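Putative methyltransferase (Emericella variicolor, PDB 7DMB) probably transfers methyl groups from S-adenosylmethionine as a trans-acting partner in calbistrin biosynthesis, and binds S-adenosyl-L-homocysteine. Local coordinates at residues A259-F271 / T288-L301. Sequence-based numbering, arbitrary orientation.
Sequences ALDISKDPVEQGF and TPCLVETLKNVRTL. With SAH (S-adenosyl-L-homocysteine), chain C.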
loop_
_atom_site.group_PDB
_atom_site.type_symbol
_atom_site.label_atom_id
_atom_site.label_comp_id
_atom_site.label_asym_id
_atom_site.label_seq_id
_atom_site.Cartn_x
_atom_site.Cartn_y
_atom_site.Cartn_z
ATOM N N ALA A 259 -4.921 19.255 2.700
ATOM C CA ALA A 259 -5.121 18.506 1.462
ATOM C C ALA A 259 -3.947 18.717 0.510
ATOM O O ALA A 259 -3.304 19.772 0.510
ATOM C CB ALA A 259 -6.425 18.917 0.777
ATOM N N LEU A 260 -3.667 17.698 -0.307
ATOM C CA LEU A 260 -2.582 17.776 -1.281
ATOM C C LEU A 260 -2.758 16.704 -2.344
ATOM O O LEU A 260 -2.925 15.515 -2.028
ATOM C CB LEU A 260 -1.216 17.619 -0.620
ATOM C CG LEU A 260 -0.081 17.467 -1.633
ATOM C CD1 LEU A 260 0.064 18.763 -2.436
ATOM C CD2 LEU A 260 1.227 17.132 -0.956
ATOM N N ASP A 261 -2.717 17.144 -3.602
ATOM C CA ASP A 261 -2.723 16.287 -4.781
ATOM C C ASP A 261 -1.294 16.234 -5.303
ATOM O O ASP A 261 -0.822 17.200 -5.915
ATOM C CB ASP A 261 -3.675 16.852 -5.834
ATOM C CG ASP A 261 -3.751 15.999 -7.100
ATOM O OD1 ASP A 261 -4.645 16.293 -7.919
ATOM O OD2 ASP A 261 -2.919 15.071 -7.296
ATOM N N ILE A 262 -0.605 15.110 -5.072
ATOM C CA ILE A 262 0.809 15.019 -5.448
ATOM C C ILE A 262 1.012 14.867 -6.949
ATOM O O ILE A 262 2.148 15.023 -7.429
ATOM C CB ILE A 262 1.494 13.882 -4.661
ATOM C CG1 ILE A 262 3.030 14.007 -4.684
ATOM C CG2 ILE A 262 1.043 12.511 -5.171
ATOM C CD1 ILE A 262 3.593 15.310 -4.133
ATOM N N SER A 263 -0.051 14.610 -7.720
ATOM C CA SER A 263 0.091 14.625 -9.177
ATOM C C SER A 263 0.229 16.033 -9.753
ATOM O O SER A 263 0.462 16.157 -10.958
ATOM C CB SER A 263 -1.090 13.909 -9.862
ATOM O OG SER A 263 -2.342 14.564 -9.671
ATOM N N LYS A 264 0.105 17.078 -8.934
ATOM C CA LYS A 264 0.150 18.459 -9.387
ATOM C C LYS A 264 1.109 19.250 -8.511
ATOM O O LYS A 264 1.469 18.823 -7.411
ATOM C CB LYS A 264 -1.233 19.118 -9.352
ATOM C CG LYS A 264 -2.216 18.492 -10.317
ATOM C CD LYS A 264 -3.623 18.994 -10.068
ATOM C CE LYS A 264 -4.621 18.115 -10.801
ATOM N NZ LYS A 264 -5.402 18.863 -11.805
ATOM N N ASP A 265 1.506 20.422 -9.007
ATOM C CA ASP A 265 2.517 21.236 -8.340
ATOM C C ASP A 265 2.103 21.549 -6.898
ATOM O O ASP A 265 1.035 22.148 -6.680
ATOM C CB ASP A 265 2.760 22.537 -9.104
ATOM C CG ASP A 265 3.602 23.513 -8.315
ATOM O OD1 ASP A 265 4.583 23.076 -7.675
ATOM O OD2 ASP A 265 3.283 24.719 -8.328
ATOM N N PRO A 266 2.904 21.164 -5.900
ATOM C CA PRO A 266 2.537 21.482 -4.514
ATOM C C PRO A 266 2.664 22.956 -4.166
ATOM O O PRO A 266 1.873 23.447 -3.344
ATOM C CB PRO A 266 3.483 20.608 -3.678
ATOM C CG PRO A 266 4.523 20.121 -4.593
ATOM C CD PRO A 266 4.037 20.230 -5.991
ATOM N N VAL A 267 3.609 23.686 -4.770
ATOM C CA VAL A 267 3.750 25.112 -4.463
ATOM C C VAL A 267 2.461 25.861 -4.788
ATOM O O VAL A 267 1.994 26.696 -4.001
ATOM C CB VAL A 267 4.955 25.719 -5.205
ATOM C CG1 VAL A 267 5.184 27.193 -4.741
ATOM C CG2 VAL A 267 6.207 24.885 -4.982
ATOM N N GLU A 268 1.868 25.585 -5.957
ATOM C CA GLU A 268 0.624 26.263 -6.318
ATOM C C GLU A 268 -0.521 25.875 -5.376
ATOM O O GLU A 268 -1.445 26.673 -5.158
ATOM C CB GLU A 268 0.277 25.966 -7.786
ATOM C CG GLU A 268 -0.972 26.691 -8.361
ATOM C CD GLU A 268 -0.840 28.220 -8.401
ATOM O OE1 GLU A 268 0.299 28.735 -8.472
ATOM O OE2 GLU A 268 -1.886 28.906 -8.352
ATOM N N GLN A 269 -0.463 24.674 -4.786
ATOM C CA GLN A 269 -1.457 24.237 -3.806
ATOM C C GLN A 269 -1.231 24.812 -2.410
ATOM O O GLN A 269 -2.020 24.508 -1.508
ATOM C CB GLN A 269 -1.488 22.704 -3.728
ATOM C CG GLN A 269 -1.860 22.028 -5.049
ATOM C CD GLN A 269 -1.829 20.524 -4.951
ATOM O OE1 GLN A 269 -2.665 19.915 -4.269
ATOM N NE2 GLN A 269 -0.851 19.913 -5.610
ATOM N N GLY A 270 -0.194 25.621 -2.204
ATOM C CA GLY A 270 0.039 26.253 -0.923
ATOM C C GLY A 270 1.134 25.659 -0.060
ATOM O O GLY A 270 1.179 25.968 1.139
ATOM N N PHE A 271 2.009 24.829 -0.627
ATOM C CA PHE A 271 3.104 24.188 0.087
ATOM C C PHE A 271 4.422 24.850 -0.300
ATOM O O PHE A 271 4.569 25.360 -1.414
ATOM C CB PHE A 271 3.133 22.681 -0.220
ATOM C CG PHE A 271 1.960 21.940 0.373
ATOM C CD1 PHE A 271 2.050 21.371 1.643
ATOM C CD2 PHE A 271 0.743 21.887 -0.297
ATOM C CE1 PHE A 271 0.964 20.720 2.212
ATOM C CE2 PHE A 271 -0.355 21.241 0.265
ATOM C CZ PHE A 271 -0.238 20.654 1.524
ATOM N N THR A 288 -1.278 7.617 -8.835
ATOM C CA THR A 288 -1.188 8.808 -9.658
ATOM C C THR A 288 -0.934 8.421 -11.110
ATOM O O THR A 288 -0.433 7.326 -11.390
ATOM C CB THR A 288 -0.076 9.719 -9.131
ATOM O OG1 THR A 288 1.208 9.130 -9.391
ATOM C CG2 THR A 288 -0.243 9.914 -7.636
ATOM N N PRO A 289 -1.293 9.299 -12.063
ATOM C CA PRO A 289 -1.239 8.902 -13.481
ATOM C C PRO A 289 0.163 8.847 -14.071
ATOM O O PRO A 289 0.398 8.067 -15.007
ATOM C CB PRO A 289 -2.112 9.955 -14.189
ATOM C CG PRO A 289 -2.300 11.059 -13.217
ATOM C CD PRO A 289 -2.129 10.492 -11.843
ATOM N N CYS A 290 1.111 9.616 -13.555
ATOM C CA CYS A 290 2.416 9.700 -14.196
ATOM C C CYS A 290 3.456 9.739 -13.084
ATOM O O CYS A 290 3.567 10.738 -12.372
ATOM C CB CYS A 290 2.481 10.947 -15.094
ATOM S SG CYS A 290 4.091 11.320 -15.803
ATOM N N LEU A 291 4.201 8.651 -12.913
ATOM C CA LEU A 291 5.037 8.537 -11.721
ATOM C C LEU A 291 6.153 9.576 -11.713
ATOM O O LEU A 291 6.502 10.104 -10.652
ATOM C CB LEU A 291 5.619 7.129 -11.600
ATOM C CG LEU A 291 4.589 6.015 -11.474
ATOM C CD1 LEU A 291 5.288 4.729 -11.156
ATOM C CD2 LEU A 291 3.547 6.374 -10.396
ATOM N N VAL A 292 6.731 9.875 -12.883
ATOM C CA VAL A 292 7.848 10.814 -12.935
ATOM C C VAL A 292 7.397 12.214 -12.518
ATOM O O VAL A 292 8.070 12.889 -11.730
ATOM C CB VAL A 292 8.487 10.807 -14.336
ATOM C CG1 VAL A 292 9.494 11.933 -14.468
ATOM C CG2 VAL A 292 9.161 9.461 -14.605
ATOM N N GLU A 293 6.252 12.673 -13.023
ATOM C CA GLU A 293 5.739 13.972 -12.594
ATOM C C GLU A 293 5.415 13.962 -11.108
ATOM O O GLU A 293 5.675 14.942 -10.394
ATOM C CB GLU A 293 4.506 14.340 -13.415
ATOM C CG GLU A 293 4.808 15.194 -14.641
ATOM C CD GLU A 293 3.555 15.495 -15.444
ATOM O OE1 GLU A 293 2.498 15.713 -14.814
ATOM O OE2 GLU A 293 3.622 15.516 -16.696
ATOM N N THR A 294 4.876 12.844 -10.624
ATOM C CA THR A 294 4.616 12.669 -9.200
ATOM C C THR A 294 5.897 12.743 -8.389
ATOM O O THR A 294 5.957 13.417 -7.350
ATOM C CB THR A 294 3.933 11.332 -8.964
ATOM O OG1 THR A 294 2.565 11.447 -9.356
ATOM C CG2 THR A 294 4.046 10.914 -7.482
ATOM N N LEU A 295 6.934 12.032 -8.832
ATOM C CA LEU A 295 8.183 12.073 -8.086
ATOM C C LEU A 295 8.853 13.455 -8.166
ATOM O O LEU A 295 9.446 13.905 -7.178
ATOM C CB LEU A 295 9.098 10.938 -8.573
ATOM C CG LEU A 295 8.614 9.517 -8.207
ATOM C CD1 LEU A 295 9.235 8.420 -9.060
ATOM C CD2 LEU A 295 8.854 9.200 -6.737
ATOM N N LYS A 296 8.732 14.166 -9.297
ATOM C CA LYS A 296 9.239 15.540 -9.359
ATOM C C LYS A 296 8.498 16.455 -8.393
ATOM O O LYS A 296 9.085 17.410 -7.857
ATOM C CB LYS A 296 9.127 16.106 -10.779
ATOM C CG LYS A 296 10.033 15.442 -11.829
ATOM C CD LYS A 296 9.789 16.017 -13.243
ATOM C CE LYS A 296 10.783 15.448 -14.255
ATOM N NZ LYS A 296 10.750 16.159 -15.560
ATOM N N ASN A 297 7.212 16.194 -8.160
ATOM C CA ASN A 297 6.478 16.997 -7.190
ATOM C C ASN A 297 6.897 16.654 -5.766
ATOM O O ASN A 297 6.959 17.548 -4.911
ATOM C CB ASN A 297 4.973 16.822 -7.383
ATOM C CG ASN A 297 4.465 17.502 -8.650
ATOM O OD1 ASN A 297 5.060 18.475 -9.136
ATOM N ND2 ASN A 297 3.372 16.981 -9.204
ATOM N N VAL A 298 7.230 15.384 -5.499
ATOM C CA VAL A 298 7.802 15.043 -4.197
ATOM C C VAL A 298 9.144 15.748 -4.000
ATOM O O VAL A 298 9.443 16.247 -2.911
ATOM C CB VAL A 298 7.937 13.518 -4.044
ATOM C CG1 VAL A 298 8.722 13.185 -2.783
ATOM C CG2 VAL A 298 6.570 12.857 -3.994
ATOM N N ARG A 299 9.977 15.791 -5.047
ATOM C CA ARG A 299 11.296 16.412 -4.925
ATOM C C ARG A 299 11.185 17.908 -4.656
ATOM O O ARG A 299 11.976 18.474 -3.886
ATOM C CB ARG A 299 12.120 16.173 -6.194
ATOM C CG ARG A 299 13.530 16.787 -6.123
ATOM C CD ARG A 299 14.039 17.175 -7.495
ATOM N NE ARG A 299 15.480 16.967 -7.643
ATOM C CZ ARG A 299 16.392 17.936 -7.565
ATOM N NH1 ARG A 299 16.015 19.191 -7.321
ATOM N NH2 ARG A 299 17.680 17.647 -7.716
ATOM N N THR A 300 10.216 18.567 -5.295
ATOM C CA THR A 300 9.978 19.986 -5.043
ATOM C C THR A 300 9.804 20.264 -3.554
ATOM O O THR A 300 10.301 21.275 -3.042
ATOM C CB THR A 300 8.749 20.450 -5.837
ATOM O OG1 THR A 300 9.073 20.455 -7.231
ATOM C CG2 THR A 300 8.301 21.838 -5.423
ATOM N N LEU A 301 9.128 19.355 -2.834
ATOM C CA LEU A 301 8.886 19.542 -1.406
ATOM C C LEU A 301 10.136 19.333 -0.554
ATOM O O LEU A 301 10.207 19.873 0.561
ATOM C CB LEU A 301 7.774 18.595 -0.932
ATOM C CG LEU A 301 6.357 18.907 -1.421
ATOM C CD1 LEU A 301 5.431 17.713 -1.262
ATOM C CD2 LEU A 301 5.787 20.121 -0.674
HETATM N N SAH C . -1.754 5.502 3.074
HETATM C CA SAH C . -3.065 4.804 2.968
HETATM C CB SAH C . -2.953 3.497 2.175
HETATM C CG SAH C . -2.978 3.710 0.677
HETATM S SD SAH C . -4.593 4.238 0.026
HETATM C C SAH C . -3.598 4.514 4.373
HETATM O O SAH C . -4.818 4.704 4.553
HETATM O OXT SAH C . -2.769 4.138 5.236
HETATM C "C5'" SAH C . -4.096 5.591 -1.072
HETATM C "C4'" SAH C . -4.357 6.949 -0.456
HETATM O "O4'" SAH C . -3.768 7.967 -1.300
HETATM C "C3'" SAH C . -5.842 7.297 -0.326
HETATM O "O3'" SAH C . -6.095 7.805 0.977
HETATM C "C2'" SAH C . -6.059 8.330 -1.437
HETATM O "O2'" SAH C . -7.066 9.283 -1.174
HETATM C "C1'" SAH C . -4.695 9.003 -1.514
HETATM N N9 SAH C . -4.423 9.587 -2.823
HETATM C C8 SAH C . -4.855 9.090 -4.026
HETATM N N7 SAH C . -4.465 9.797 -5.055
HETATM C C5 SAH C . -3.739 10.838 -4.499
HETATM C C6 SAH C . -3.065 11.932 -5.076
HETATM N N6 SAH C . -3.025 12.165 -6.384
HETATM N N1 SAH C . -2.433 12.790 -4.236
HETATM C C2 SAH C . -2.482 12.548 -2.920
HETATM N N3 SAH C . -3.079 11.554 -2.269
HETATM C C4 SAH C . -3.702 10.720 -3.121
HETATM O O HOH W 1 2.800 18.075 -11.806
HETATM O O HOH W 2 0.927 14.207 -12.800
#
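With CG turned away from its carbonyl carbon (chi1 -72°), Asn297 holds its amide out from helix 291-301 toward the backbone of Ile262, whose own CG1 lies anti to its nitrogen (chi1 -163°) and carries CD1 back to Asn297 CB. The pair is a worked example of how the Rossmann-like fold of the AdoMet-dependent methyltransferases packs a cofactor-binding loop against a helix: residues 259-271 leave the edge strand 255-259 and settle against the helix that follows strand 276-282. Asn297 ND2 donates to Ile262 O at 2.9 Å, the acceptor lying near the amide plane while the donor stands above the carbonyl plane. The same nitrogen also donates to a water that bonds to Ser263 O, and a second water links Ser263 O to Glu293 OE1, so the type I turn from Asp261 to Lys264 is tied to the helix on its polar side.

Around this bond the packing is mostly of carbon atoms. Ile262 packs across Thr288, Thr294 and Val298, its CG1 lying 3.8 Å from Val298 CG2, and Ile205 of strand 200-205 also touches it. Farther along, Pro266 lays its ring across Leu301, with CB 3.8 Å from Leu301 CD2; that same methyl meets Phe271 CB, and the Val267 and Thr300 side chains cross at about a right angle, CG2 against CG2.

The turn also meets the adenine. Asp261 OD2 accepts from Ser263 N in an Asx turn and from SAH N6, while Gln269 OE1 accepts from Asp261 N and its NE2 donates to Asp261 O, fixing the backbone just before Ile262. Thr288 CG2 lies 3.8 Å from both Ile262 CG2 and SAH N6, bringing the helix's lead-in to the pocket. Ile262 thus serves both partners: its carbonyl faces Asn297, while its backbone N donates to SAH N1 at 3.1 Å.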